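Local coordinates for protein transcriptional activator of comK gene (Bacillus halodurans, PDB 2HQB) that is probably a membrane-anchored lipoprotein of the BMP family with a periplasmic-binding-protein fold, and probably takes part in activating the comK gene, at residues G117-A120 with A121-E125; V131-F135 with P136-E140; Q228-D231 with D232-L236; I281-Y284 with I285-Q289. All blocks are in the same frame, centred on the assembly; numbering follows the deposited sequence.

Contact 1: G117-A120 with A121-E125; sequences GMVA and ASMSE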
ATOM      1  N   GLY A 117       1.694  14.627  -1.787  1.00 48.75           N
ATOM      2  CA  GLY A 117       1.383  15.709  -2.700  1.00 52.29           C
ATOM      3  C   GLY A 117       1.974  17.045  -2.241  1.00 56.44           C
ATOM      4  O   GLY A 117       2.256  17.917  -3.073  1.00 55.61           O
HETATM    5  N   MSE A 118       2.159  17.246  -0.935  1.00 56.21           N
HETATM    6  CA  MSE A 118       2.759  18.519  -0.518  1.00 60.24           C
HETATM    7  C   MSE A 118       4.192  18.568  -1.060  1.00 64.42           C
HETATM    8  O   MSE A 118       4.585  19.536  -1.728  1.00 68.58           O
HETATM    9  CB  MSE A 118       2.781  18.680   1.004  1.00 56.82           C
HETATM   10  CG  MSE A 118       1.459  19.111   1.631  1.00 60.82           C
HETATM   11 SE   MSE A 118       1.429  18.770   3.598  1.00 92.58          SE
HETATM   12  CE  MSE A 118       2.841  20.002   4.177  1.00 80.54           C
ATOM     13  N   VAL A 119       4.965  17.516  -0.786  1.00 61.73           N
ATOM     14  CA  VAL A 119       6.336  17.442  -1.271  1.00 57.02           C
ATOM     15  C   VAL A 119       6.305  17.604  -2.792  1.00 56.17           C
ATOM     16  O   VAL A 119       7.042  18.395  -3.373  1.00 57.18           O
ATOM     17  CB  VAL A 119       6.998  16.077  -0.971  1.00 56.72           C
ATOM     18  CG1 VAL A 119       8.462  16.148  -1.334  1.00 67.61           C
ATOM     19  CG2 VAL A 119       6.834  15.682   0.471  1.00 40.42           C
ATOM     20  N   ALA A 120       5.445  16.836  -3.438  1.00 57.40           N
ATOM     21  CA  ALA A 120       5.334  16.891  -4.885  1.00 58.55           C
ATOM     22  C   ALA A 120       5.289  18.329  -5.396  1.00 56.26           C
ATOM     23  O   ALA A 120       6.142  18.745  -6.173  1.00 54.26           O
ATOM     24  CB  ALA A 120       4.093  16.131  -5.332  1.00 62.81           C
ATOM     25  N   ALA A 121       4.287  19.078  -4.951  1.00 57.89           N
ATOM     26  CA  ALA A 121       4.106  20.464  -5.368  1.00 59.23           C
ATOM     27  C   ALA A 121       5.281  21.340  -4.950  1.00 63.01           C
ATOM     28  O   ALA A 121       5.846  22.076  -5.765  1.00 66.99           O
ATOM     29  CB  ALA A 121       2.852  20.999  -4.785  1.00 57.16           C
ATOM     30  N   SER A 122       5.651  21.270  -3.679  1.00 60.16           N
ATOM     31  CA  SER A 122       6.775  22.056  -3.203  1.00 58.89           C
ATOM     32  C   SER A 122       7.981  21.894  -4.117  1.00 59.44           C
ATOM     33  O   SER A 122       8.719  22.824  -4.354  1.00 64.57           O
ATOM     34  CB  SER A 122       7.163  21.625  -1.786  1.00 61.15           C
ATOM     35  OG  SER A 122       8.461  21.048  -1.761  1.00 64.41           O
HETATM   36  N   MSE A 123       8.179  20.703  -4.644  1.00 64.03           N
HETATM   37  CA  MSE A 123       9.328  20.460  -5.495  1.00 67.73           C
HETATM   38  C   MSE A 123       9.065  20.676  -6.960  1.00 65.64           C
HETATM   39  O   MSE A 123       9.835  20.216  -7.809  1.00 65.59           O
HETATM   40  CB  MSE A 123       9.828  19.036  -5.272  1.00 77.99           C
HETATM   41  CG  MSE A 123      10.471  18.861  -3.930  1.00 94.45           C
HETATM   42 SE   MSE A 123      11.868  20.192  -3.777  1.00118.77          SE
HETATM   43  CE  MSE A 123      13.118  19.418  -5.046  1.00100.88           C
ATOM     44  N   SER A 124       7.981  21.372  -7.268  1.00 62.52           N
ATOM     45  CA  SER A 124       7.662  21.592  -8.658  1.00 63.03           C
ATOM     46  C   SER A 124       8.087  22.954  -9.125  1.00 66.18           C
ATOM     47  O   SER A 124       7.992  23.950  -8.392  1.00 67.89           O
ATOM     48  CB  SER A 124       6.165  21.420  -8.907  1.00 60.55           C
ATOM     49  OG  SER A 124       5.876  21.506 -10.294  1.00 54.43           O
ATOM     50  N   GLU A 125       8.580  22.981 -10.353  1.00 66.54           N
ATOM     51  CA  GLU A 125       8.989  24.223 -10.968  1.00 70.09           C
ATOM     52  C   GLU A 125       7.784  24.833 -11.678  1.00 70.35           C
ATOM     53  O   GLU A 125       7.486  26.009 -11.502  1.00 74.88           O
ATOM     54  CB  GLU A 125      10.107  23.962 -11.957  1.00 71.80           C
ATOM     55  CG  GLU A 125      11.479  23.891 -11.312  1.00 87.07           C
ATOM     56  CD  GLU A 125      11.989  25.253 -10.880  1.00 93.50           C
ATOM     57  OE1 GLU A 125      11.463  25.806  -9.885  1.00 89.92           O
ATOM     58  OE2 GLU A 125      12.912  25.772 -11.551  1.00 94.30           O
TER

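Contact 2: V131-F135 with P136-E140; sequences VIAAF and PWQPE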
ATOM      1  N   VAL A 131      -0.846  12.721 -11.206  1.00 49.30           N
ATOM      2  CA  VAL A 131      -1.051  11.379 -10.721  1.00 49.91           C
ATOM      3  C   VAL A 131      -1.444  10.481 -11.876  1.00 52.87           C
ATOM      4  O   VAL A 131      -2.346  10.840 -12.626  1.00 57.41           O
ATOM      5  CB  VAL A 131      -2.214  11.280  -9.726  1.00 47.49           C
ATOM      6  CG1 VAL A 131      -2.428   9.805  -9.327  1.00 48.78           C
ATOM      7  CG2 VAL A 131      -1.924  12.077  -8.516  1.00 48.88           C
ATOM      8  N   ILE A 132      -0.768   9.337 -12.027  1.00 50.12           N
ATOM      9  CA  ILE A 132      -1.145   8.329 -13.034  1.00 46.84           C
ATOM     10  C   ILE A 132      -1.592   7.126 -12.177  1.00 43.36           C
ATOM     11  O   ILE A 132      -0.778   6.346 -11.689  1.00 42.38           O
ATOM     12  CB  ILE A 132       0.034   7.881 -13.921  1.00 48.81           C
ATOM     13  CG1 ILE A 132       0.615   9.075 -14.662  1.00 41.54           C
ATOM     14  CG2 ILE A 132      -0.437   6.813 -14.909  1.00 43.38           C
ATOM     15  CD1 ILE A 132       1.768   8.735 -15.628  1.00 41.29           C
ATOM     16  N   ALA A 133      -2.885   7.010 -11.950  1.00 43.62           N
ATOM     17  CA  ALA A 133      -3.393   5.928 -11.136  1.00 47.29           C
ATOM     18  C   ALA A 133      -4.178   4.948 -11.983  1.00 53.33           C
ATOM     19  O   ALA A 133      -4.286   5.107 -13.204  1.00 48.81           O
ATOM     20  CB  ALA A 133      -4.260   6.468 -10.031  1.00 43.26           C
ATOM     21  N   ALA A 134      -4.730   3.930 -11.330  1.00 55.48           N
ATOM     22  CA  ALA A 134      -5.474   2.909 -12.045  1.00 51.34           C
ATOM     23  C   ALA A 134      -6.945   3.237 -12.031  1.00 51.62           C
ATOM     24  O   ALA A 134      -7.605   3.241 -13.078  1.00 55.16           O
ATOM     25  CB  ALA A 134      -5.217   1.543 -11.411  1.00 48.79           C
ATOM     26  N   PHE A 135      -7.460   3.531 -10.842  1.00 50.26           N
ATOM     27  CA  PHE A 135      -8.871   3.844 -10.706  1.00 50.21           C
ATOM     28  C   PHE A 135      -9.149   5.040  -9.809  1.00 48.82           C
ATOM     29  O   PHE A 135      -8.399   5.336  -8.874  1.00 47.90           O
ATOM     30  CB  PHE A 135      -9.635   2.646 -10.163  1.00 46.74           C
ATOM     31  CG  PHE A 135      -9.163   1.344 -10.688  1.00 46.66           C
ATOM     32  CD1 PHE A 135      -8.237   0.590  -9.975  1.00 58.13           C
ATOM     33  CD2 PHE A 135      -9.643   0.851 -11.895  1.00 44.82           C
ATOM     34  CE1 PHE A 135      -7.803  -0.642 -10.461  1.00 49.41           C
ATOM     35  CE2 PHE A 135      -9.210  -0.379 -12.386  1.00 28.97           C
ATOM     36  CZ  PHE A 135      -8.297  -1.120 -11.672  1.00 37.29           C
ATOM     37  N   PRO A 136     -10.274   5.715 -10.066  1.00 46.67           N
ATOM     38  CA  PRO A 136     -10.778   6.898  -9.368  1.00 45.52           C
ATOM     39  C   PRO A 136     -11.039   6.686  -7.876  1.00 46.41           C
ATOM     40  O   PRO A 136     -10.885   7.613  -7.066  1.00 44.69           O
ATOM     41  CB  PRO A 136     -12.044   7.212 -10.123  1.00 34.18           C
ATOM     42  CG  PRO A 136     -11.800   6.633 -11.471  1.00 48.50           C
ATOM     43  CD  PRO A 136     -11.201   5.323 -11.137  1.00 41.18           C
ATOM     44  N   TRP A 137     -11.420   5.468  -7.514  1.00 40.84           N
ATOM     45  CA  TRP A 137     -11.685   5.181  -6.125  1.00 40.81           C
ATOM     46  C   TRP A 137     -10.432   5.104  -5.241  1.00 47.30           C
ATOM     47  O   TRP A 137     -10.518   4.822  -4.052  1.00 46.23           O
ATOM     48  CB  TRP A 137     -12.488   3.900  -6.010  1.00 38.10           C
ATOM     49  CG  TRP A 137     -11.859   2.699  -6.632  1.00 46.28           C
ATOM     50  CD1 TRP A 137     -12.190   2.115  -7.826  1.00 44.62           C
ATOM     51  CD2 TRP A 137     -10.819   1.905  -6.074  1.00 41.37           C
ATOM     52  NE1 TRP A 137     -11.421   1.002  -8.034  1.00 33.93           N
ATOM     53  CE2 TRP A 137     -10.569   0.852  -6.974  1.00 38.41           C
ATOM     54  CE3 TRP A 137     -10.068   1.984  -4.897  1.00 41.39           C
ATOM     55  CZ2 TRP A 137      -9.604  -0.113  -6.737  1.00 48.65           C
ATOM     56  CZ3 TRP A 137      -9.118   1.034  -4.663  1.00 48.82           C
ATOM     57  CH2 TRP A 137      -8.889  -0.007  -5.578  1.00 51.57           C
ATOM     58  N   GLN A 138      -9.260   5.362  -5.811  1.00 51.03           N
ATOM     59  CA  GLN A 138      -8.041   5.319  -5.014  1.00 49.03           C
ATOM     60  C   GLN A 138      -7.926   6.592  -4.165  1.00 50.55           C
ATOM     61  O   GLN A 138      -7.753   7.696  -4.694  1.00 54.19           O
ATOM     62  CB  GLN A 138      -6.807   5.157  -5.929  1.00 50.15           C
ATOM     63  CG  GLN A 138      -6.679   3.775  -6.568  1.00 48.48           C
ATOM     64  CD  GLN A 138      -5.480   3.617  -7.493  1.00 47.06           C
ATOM     65  OE1 GLN A 138      -4.338   3.945  -7.145  1.00 43.26           O
ATOM     66  NE2 GLN A 138      -5.735   3.090  -8.678  1.00 52.66           N
ATOM     67  N   PRO A 139      -8.047   6.461  -2.834  1.00 51.13           N
ATOM     68  CA  PRO A 139      -7.953   7.588  -1.910  1.00 48.73           C
ATOM     69  C   PRO A 139      -6.746   8.456  -2.193  1.00 51.21           C
ATOM     70  O   PRO A 139      -6.884   9.670  -2.294  1.00 55.01           O
ATOM     71  CB  PRO A 139      -7.875   6.899  -0.561  1.00 51.81           C
ATOM     72  CG  PRO A 139      -8.828   5.815  -0.748  1.00 47.80           C
ATOM     73  CD  PRO A 139      -8.387   5.242  -2.084  1.00 56.34           C
ATOM     74  N   GLU A 140      -5.572   7.830  -2.319  1.00 46.42           N
ATOM     75  CA  GLU A 140      -4.326   8.536  -2.620  1.00 43.93           C
ATOM     76  C   GLU A 140      -4.507   9.617  -3.706  1.00 44.99           C
ATOM     77  O   GLU A 140      -3.852  10.668  -3.660  1.00 43.77           O
ATOM     78  CB  GLU A 140      -3.259   7.558  -3.125  1.00 48.18           C
ATOM     79  CG  GLU A 140      -3.318   6.134  -2.552  1.00 66.59           C
ATOM     80  CD  GLU A 140      -4.120   5.137  -3.401  1.00 70.97           C
ATOM     81  OE1 GLU A 140      -3.976   5.151  -4.644  1.00 70.28           O
ATOM     82  OE2 GLU A 140      -4.878   4.319  -2.817  1.00 69.73           O
TER

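Contact 3: Q228-D231 with D232-L236; sequences QHVD and DLYVL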
ATOM      1  N   GLN A 228       3.443   1.875   2.613  1.00 45.72           N
ATOM      2  CA  GLN A 228       2.469   1.088   3.359  1.00 44.12           C
ATOM      3  C   GLN A 228       3.234  -0.146   3.839  1.00 49.21           C
ATOM      4  O   GLN A 228       3.700  -0.942   3.032  1.00 48.95           O
ATOM      5  CB  GLN A 228       1.290   0.705   2.470  1.00 39.43           C
ATOM      6  CG  GLN A 228       0.532   1.930   1.978  1.00 49.17           C
ATOM      7  CD  GLN A 228      -0.767   1.592   1.276  1.00 51.70           C
ATOM      8  OE1 GLN A 228      -0.834   0.634   0.521  1.00 54.88           O
ATOM      9  NE2 GLN A 228      -1.803   2.386   1.515  1.00 48.78           N
ATOM     10  N   HIS A 229       3.370  -0.306   5.155  1.00 49.06           N
ATOM     11  CA  HIS A 229       4.152  -1.419   5.680  1.00 48.67           C
ATOM     12  C   HIS A 229       3.419  -2.705   5.877  1.00 51.26           C
ATOM     13  O   HIS A 229       3.049  -3.052   7.002  1.00 55.65           O
ATOM     14  CB  HIS A 229       4.820  -1.013   6.988  1.00 52.28           C
ATOM     15  CG  HIS A 229       5.594   0.263   6.883  1.00 55.84           C
ATOM     16  ND1 HIS A 229       6.890   0.314   6.416  1.00 63.05           N
ATOM     17  CD2 HIS A 229       5.231   1.545   7.120  1.00 52.73           C
ATOM     18  CE1 HIS A 229       7.294   1.572   6.372  1.00 53.44           C
ATOM     19  NE2 HIS A 229       6.306   2.338   6.794  1.00 60.64           N
ATOM     20  N   VAL A 230       3.237  -3.420   4.772  1.00 49.67           N
ATOM     21  CA  VAL A 230       2.562  -4.709   4.760  1.00 47.00           C
ATOM     22  C   VAL A 230       3.280  -5.732   5.635  1.00 46.66           C
ATOM     23  O   VAL A 230       2.638  -6.475   6.382  1.00 44.21           O
ATOM     24  CB  VAL A 230       2.487  -5.267   3.329  1.00 44.12           C
ATOM     25  CG1 VAL A 230       1.788  -6.592   3.337  1.00 46.31           C
ATOM     26  CG2 VAL A 230       1.733  -4.291   2.423  1.00 41.84           C
ATOM     27  N   ASP A 231       4.609  -5.774   5.547  1.00 46.98           N
ATOM     28  CA  ASP A 231       5.368  -6.737   6.335  1.00 50.10           C
ATOM     29  C   ASP A 231       5.113  -6.476   7.805  1.00 52.28           C
ATOM     30  O   ASP A 231       4.908  -7.412   8.593  1.00 49.25           O
ATOM     31  CB  ASP A 231       6.868  -6.674   5.999  1.00 57.04           C
ATOM     32  CG  ASP A 231       7.424  -5.242   5.956  1.00 71.62           C
ATOM     33  OD1 ASP A 231       6.656  -4.251   6.019  1.00 67.92           O
ATOM     34  OD2 ASP A 231       8.664  -5.122   5.844  1.00 82.55           O
ATOM     35  N   ASP A 232       5.096  -5.196   8.160  1.00 51.21           N
ATOM     36  CA  ASP A 232       4.826  -4.799   9.533  1.00 54.77           C
ATOM     37  C   ASP A 232       3.409  -5.131   9.955  1.00 53.90           C
ATOM     38  O   ASP A 232       3.179  -5.681  11.029  1.00 56.80           O
ATOM     39  CB  ASP A 232       5.054  -3.319   9.694  1.00 53.51           C
ATOM     40  CG  ASP A 232       6.484  -2.993   9.679  1.00 57.40           C
ATOM     41  OD1 ASP A 232       7.265  -3.942   9.440  1.00 68.46           O
ATOM     42  OD2 ASP A 232       6.828  -1.819   9.899  1.00 60.91           O
ATOM     43  N   LEU A 233       2.452  -4.782   9.121  1.00 50.61           N
ATOM     44  CA  LEU A 233       1.094  -5.096   9.463  1.00 54.27           C
ATOM     45  C   LEU A 233       0.914  -6.611   9.680  1.00 55.90           C
ATOM     46  O   LEU A 233       0.180  -7.020  10.584  1.00 56.80           O
ATOM     47  CB  LEU A 233       0.149  -4.612   8.369  1.00 56.64           C
ATOM     48  CG  LEU A 233      -1.269  -4.600   8.908  1.00 57.75           C
ATOM     49  CD1 LEU A 233      -1.283  -3.637  10.071  1.00 56.83           C
ATOM     50  CD2 LEU A 233      -2.262  -4.186   7.837  1.00 58.54           C
ATOM     51  N   TYR A 234       1.567  -7.441   8.862  1.00 55.29           N
ATOM     52  CA  TYR A 234       1.426  -8.892   9.019  1.00 56.01           C
ATOM     53  C   TYR A 234       1.884  -9.304  10.388  1.00 57.66           C
ATOM     54  O   TYR A 234       1.174  -9.972  11.100  1.00 61.04           O
ATOM     55  CB  TYR A 234       2.245  -9.681   7.994  1.00 52.29           C
ATOM     56  CG  TYR A 234       1.474 -10.058   6.757  1.00 54.51           C
ATOM     57  CD1 TYR A 234       1.154  -9.104   5.804  1.00 58.94           C
ATOM     58  CD2 TYR A 234       1.085 -11.371   6.524  1.00 43.34           C
ATOM     59  CE1 TYR A 234       0.475  -9.445   4.652  1.00 47.37           C
ATOM     60  CE2 TYR A 234       0.405 -11.716   5.371  1.00 36.73           C
ATOM     61  CZ  TYR A 234       0.105 -10.742   4.439  1.00 43.09           C
ATOM     62  OH  TYR A 234      -0.580 -11.038   3.281  1.00 41.64           O
ATOM     63  N   VAL A 235       3.097  -8.914  10.741  1.00 60.79           N
ATOM     64  CA  VAL A 235       3.643  -9.237  12.037  1.00 56.94           C
ATOM     65  C   VAL A 235       2.680  -8.676  13.089  1.00 56.67           C
ATOM     66  O   VAL A 235       2.194  -9.409  13.933  1.00 59.65           O
ATOM     67  CB  VAL A 235       5.079  -8.651  12.155  1.00 54.33           C
ATOM     68  CG1 VAL A 235       5.622  -8.814  13.555  1.00 48.49           C
ATOM     69  CG2 VAL A 235       5.992  -9.368  11.152  1.00 46.27           C
ATOM     70  N   LEU A 236       2.373  -7.390  13.013  1.00 52.55           N
ATOM     71  CA  LEU A 236       1.466  -6.771  13.963  1.00 50.42           C
ATOM     72  C   LEU A 236       0.209  -7.602  14.226  1.00 56.30           C
ATOM     73  O   LEU A 236      -0.111  -7.933  15.378  1.00 61.95           O
ATOM     74  CB  LEU A 236       1.061  -5.381  13.465  1.00 44.52           C
ATOM     75  CG  LEU A 236      -0.073  -4.618  14.155  1.00 42.26           C
ATOM     76  CD1 LEU A 236       0.226  -4.515  15.661  1.00 66.82           C
ATOM     77  CD2 LEU A 236      -0.192  -3.224  13.571  1.00 46.90           C
TER

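Contact 4: I281-Y284 with I285-Q289; sequences ISTY and IQTGQ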
ATOM      1  N   ILE A 281       2.306  15.688   9.490  1.00 66.42           N
ATOM      2  CA  ILE A 281       2.036  14.288   9.754  1.00 68.33           C
ATOM      3  C   ILE A 281       1.810  14.057  11.251  1.00 70.24           C
ATOM      4  O   ILE A 281       0.790  13.474  11.671  1.00 64.00           O
ATOM      5  CB  ILE A 281       3.195  13.406   9.184  1.00 65.10           C
ATOM      6  CG1 ILE A 281       3.072  13.381   7.656  1.00 57.16           C
ATOM      7  CG2 ILE A 281       3.107  11.963   9.707  1.00 55.32           C
ATOM      8  CD1 ILE A 281       4.340  13.096   6.956  1.00 52.59           C
ATOM      9  N   SER A 282       2.750  14.537  12.060  1.00 75.05           N
ATOM     10  CA  SER A 282       2.650  14.379  13.515  1.00 73.79           C
ATOM     11  C   SER A 282       1.351  14.990  14.009  1.00 67.50           C
ATOM     12  O   SER A 282       0.673  14.431  14.884  1.00 62.79           O
ATOM     13  CB  SER A 282       3.841  15.043  14.184  1.00 70.34           C
ATOM     14  OG  SER A 282       4.225  16.172  13.426  1.00 78.90           O
ATOM     15  N   THR A 283       1.008  16.136  13.430  1.00 62.48           N
ATOM     16  CA  THR A 283      -0.222  16.811  13.800  1.00 65.05           C
ATOM     17  C   THR A 283      -1.386  15.882  13.511  1.00 69.46           C
ATOM     18  O   THR A 283      -2.163  15.544  14.418  1.00 68.13           O
ATOM     19  CB  THR A 283      -0.397  18.102  13.006  1.00 64.89           C
ATOM     20  OG1 THR A 283       0.554  19.070  13.479  1.00 71.55           O
ATOM     21  CG2 THR A 283      -1.842  18.630  13.130  1.00 50.46           C
ATOM     22  N   TYR A 284      -1.478  15.458  12.244  1.00 71.91           N
ATOM     23  CA  TYR A 284      -2.523  14.546  11.779  1.00 68.63           C
ATOM     24  C   TYR A 284      -2.527  13.262  12.619  1.00 64.57           C
ATOM     25  O   TYR A 284      -3.589  12.689  12.884  1.00 64.26           O
ATOM     26  CB  TYR A 284      -2.319  14.218  10.293  1.00 69.02           C
ATOM     27  CG  TYR A 284      -3.267  13.164   9.763  1.00 68.84           C
ATOM     28  CD1 TYR A 284      -4.523  13.507   9.245  1.00 64.42           C
ATOM     29  CD2 TYR A 284      -2.941  11.804   9.865  1.00 66.91           C
ATOM     30  CE1 TYR A 284      -5.440  12.505   8.853  1.00 60.07           C
ATOM     31  CE2 TYR A 284      -3.839  10.807   9.482  1.00 62.74           C
ATOM     32  CZ  TYR A 284      -5.087  11.155   8.980  1.00 64.56           C
ATOM     33  OH  TYR A 284      -5.961  10.133   8.640  1.00 60.99           O
ATOM     34  N   ILE A 285      -1.356  12.791  13.028  1.00 61.10           N
ATOM     35  CA  ILE A 285      -1.339  11.606  13.866  1.00 66.63           C
ATOM     36  C   ILE A 285      -2.083  11.830  15.205  1.00 77.22           C
ATOM     37  O   ILE A 285      -2.760  10.914  15.695  1.00 79.49           O
ATOM     38  CB  ILE A 285       0.082  11.149  14.172  1.00 59.41           C
ATOM     39  CG1 ILE A 285       0.675  10.495  12.939  1.00 49.64           C
ATOM     40  CG2 ILE A 285       0.066  10.149  15.338  1.00 43.45           C
ATOM     41  CD1 ILE A 285       2.138  10.297  13.028  1.00 48.62           C
ATOM     42  N   GLN A 286      -1.958  13.029  15.793  1.00 82.33           N
ATOM     43  CA  GLN A 286      -2.636  13.338  17.067  1.00 83.80           C
ATOM     44  C   GLN A 286      -4.019  13.952  16.863  1.00 82.39           C
ATOM     45  O   GLN A 286      -5.010  13.473  17.421  1.00 81.69           O
ATOM     46  CB  GLN A 286      -1.783  14.273  17.930  1.00 89.06           C
ATOM     47  CG  GLN A 286      -0.616  13.578  18.620  1.00 99.64           C
ATOM     48  CD  GLN A 286       0.715  14.262  18.349  1.00111.27           C
ATOM     49  OE1 GLN A 286       0.925  15.407  18.754  1.00117.50           O
ATOM     50  NE2 GLN A 286       1.621  13.566  17.654  1.00108.98           N
ATOM     51  N   THR A 287      -4.079  15.019  16.068  1.00 81.01           N
ATOM     52  CA  THR A 287      -5.341  15.690  15.764  1.00 79.43           C
ATOM     53  C   THR A 287      -6.205  14.777  14.925  1.00 79.46           C
ATOM     54  O   THR A 287      -7.181  14.194  15.400  1.00 80.66           O
ATOM     55  CB  THR A 287      -5.116  16.956  14.937  1.00 79.78           C
ATOM     56  OG1 THR A 287      -4.570  17.980  15.769  1.00 85.50           O
ATOM     57  CG2 THR A 287      -6.411  17.431  14.326  1.00 76.94           C
ATOM     58  N   GLY A 288      -5.820  14.665  13.661  1.00 78.44           N
ATOM     59  CA  GLY A 288      -6.550  13.841  12.724  1.00 76.99           C
ATOM     60  C   GLY A 288      -6.976  14.766  11.614  1.00 78.05           C
ATOM     61  O   GLY A 288      -7.958  14.516  10.912  1.00 76.62           O
ATOM     62  N   GLN A 289      -6.231  15.852  11.458  1.00 79.65           N
ATOM     63  CA  GLN A 289      -6.558  16.814  10.433  1.00 83.28           C
ATOM     64  C   GLN A 289      -5.363  17.308   9.642  1.00 84.47           C
ATOM     65  O   GLN A 289      -4.218  17.339  10.108  1.00 80.55           O
ATOM     66  CB  GLN A 289      -7.302  17.983  11.058  1.00 94.33           C
ATOM     67  CG  GLN A 289      -8.516  17.539  11.845  1.00105.35           C
ATOM     68  CD  GLN A 289      -9.141  18.670  12.612  1.00112.13           C
ATOM     69  OE1 GLN A 289      -8.440  19.476  13.226  1.00115.48           O
ATOM     70  NE2 GLN A 289     -10.469  18.736  12.595  1.00120.17           N
TER

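Contact 1: G117-A120 with A121-E125
G117, M118 and V119 each offer a carbonyl oxygen to the amide four residues on, A121 N to G117 O at 3.0 Å, S122 N to M118 O at 2.8 Å and M123 N to V119 O at 2.9 Å, and with these bonds helix 110-122 comes to its end. In this two-lobed periplasmic-binding-protein fold the helix follows strand 102-107 of one sheet and leads into strand 128-133 of the other, so the helix comes just after the first passage between lobes, and this turn ends it. The first of the three bonds is almost straight at the hydrogen, while the last is more bent, where M123 leaves helical backbone angles. A further bond, S124 N to A121 O at 2.7 Å, carries the chain out of the final turn.

The side chains facing helix 139-150 are small: A120 touches F144 and A121 touches A148, both of that helix. CB of A121 also lies 3.6 Å from G117 O. V119 and M123 are neighbours along another side of the helix, with CG1 of V119 4.3 Å from CG of M123. The selenomethionine M123 has its CG anti to its own carbonyl carbon (chi1 -70°) and folds again at the next two torsions, which leads its selenium end away from V119. V119 and M118 also press on I277 of helix 271-286. S122 OG reaches back to V119 O at 3.4 Å, a weak bond. Beyond the helix, D183 takes the polar groups of the exit: its OD2 bonds S124 OG and its OD1 bonds E125 N.

Contact 2: V131-F135 with P136-E140
F135 and W137 stand side by side and point the same way, their flat groups nearly parallel (7°) but slid apart, with 5.1 Å between the F135 ring centre and the centre of the five-membered W137 ring. The rings therefore barely overlap. It is CB of F135 that lies over one face of the indole, 3.5 Å from W137 CD1, while CD1 of F135 comes 3.6 Å from CZ2 of W137. W137 reaches this place because its CG is set between its backbone N and carbonyl carbon (chi1 57°), folding the indole back beside F135. P136, between the two, packs its ring CD 3.3 Å from F135 CB.

The same residues, F135 to Q138, make a type I beta turn, closed by Q138 N to F135 O at 3.2 Å, the donor standing well out of the carbonyl plane. The turn belongs to a beta-alpha-beta unit: it carries the chain from strand 128-133 into helix 139-150, and thence to strand 155-160. Such loops, at the carboxyl ends of parallel strands, line the interlobe cleft in relatives of this fold, and the partly exposed aromatic pair is consistent with that place.

Inside the bend the extended side chain of Q138 runs back along F135 O, its CG at 3.3 Å, and lays its amide next to the backbone of A134 and F135 and the CB of A133. Cut back to alanine, Q138 would no longer run along F135 O, and the A133-F135 backbone would probably lose its neighbour inside the bend. Farther out, W164 meets the F135 ring edge-to-face and also touches A134, W137 and Q138.

Contact 3: Q228-D231 with D232-L236
H229 and D232 lie alongside each other and point the same way, imidazole and carboxylate planes 18° apart. Their CB atoms are 3.6 Å apart, but H229 ND1 and D232 OD2 stay 4.1 Å from one another, and the far nitrogen of the ring, NE2, bonds S261 OG. The carboxylate of D231 also runs nearly parallel to that of D232, with the two OD1 atoms 3.5 Å apart. This closeness of like charges is probably offset in part by the amides of the helix start. D231 CG sits between its backbone N and carbonyl carbon (chi1 47°), which brings OD1 to 2.8 Å from D232 N in a hydrogen bond met from above the carboxylate plane. Replacing D231 by alanine would probably leave D232 N without this side-chain acceptor and remove one of the two neighbouring negative charges.

V230 and Y234 also run side by side, V230 CG1 lying 3.4 Å from Y234 CE1, while V230 O sits at the edge of the phenol ring and receives Y234 N. H229, centre of an inverse gamma turn, holds the N-cap position of helix 230-240, just past strand 222-228: a crossing between lobes in this two-lobed binding-protein fold.

Contact 4: I281-Y284 with I285-Q289
I281, S282 and T283 give their carbonyl oxygens to the amides four residues on, with I285 N 2.6 Å from I281 O, Q286 N 3.1 Å from S282 O and T287 N 2.6 Å from T283 O. These are the last turns of helix 271-286, the closing helix of the two-lobed binding-protein fold, which packs on helix 110-122 through F115 and A111. T283 O also draws a weak bond from Q286 N. Helical backbone angles are lost at G288, whose phi of 121° suits a residue without a side chain, because a beta carbon would collide with the carbonyl oxygen of T287.

The contact lies at the surface. I281 and I285 slant across each other, I281 CG2 3.8 Å from I285 CD1, and both also touch F255. T283 and T287 are aligned the same way one turn apart, T283 CG2 3.9 Å from T287 OG1. Their hydroxyls differ in what they do: T283 OG1 bonds D279 O, as S282 OG does, whereas T287 OG1 lies next to the methyl of T283.

The chain leaving the helix passes the Y284 ring. With CG anti to its N (chi1 174°) the ring is swung toward the exit of the helix, where G288 CA rests over one face and the Q289 backbone passes near it, CD1 of Y284 3.6 Å from Q289 N. The carbonyl of the same residue accepts a CH contact, G288 CA to Y284 O 3.2 Å. F290 meets the ring at a slant, and Y284 OH ends in a hydrogen bond to D254 OD2.

Contact 1 is a buried helix end, contact 4 an exposed one; contacts 2 and 3 are partly buried. Contacts 1 and 4 sit on two helices that pack on each other, and both end in a turn, but alanines and selenomethionines line the first and threonines and glutamines the second. Contact 2 follows contact 1 along the chain, in the lobe of the sheet that contains strand 128-133, and its turn carries two aromatic rings side by side. Contacts 2 and 3 lead into helices; contact 3 does so with carboxylates near its amides. It lies across the chain's centre from contacts 1 and 2, centres about 28 and 22 Å away.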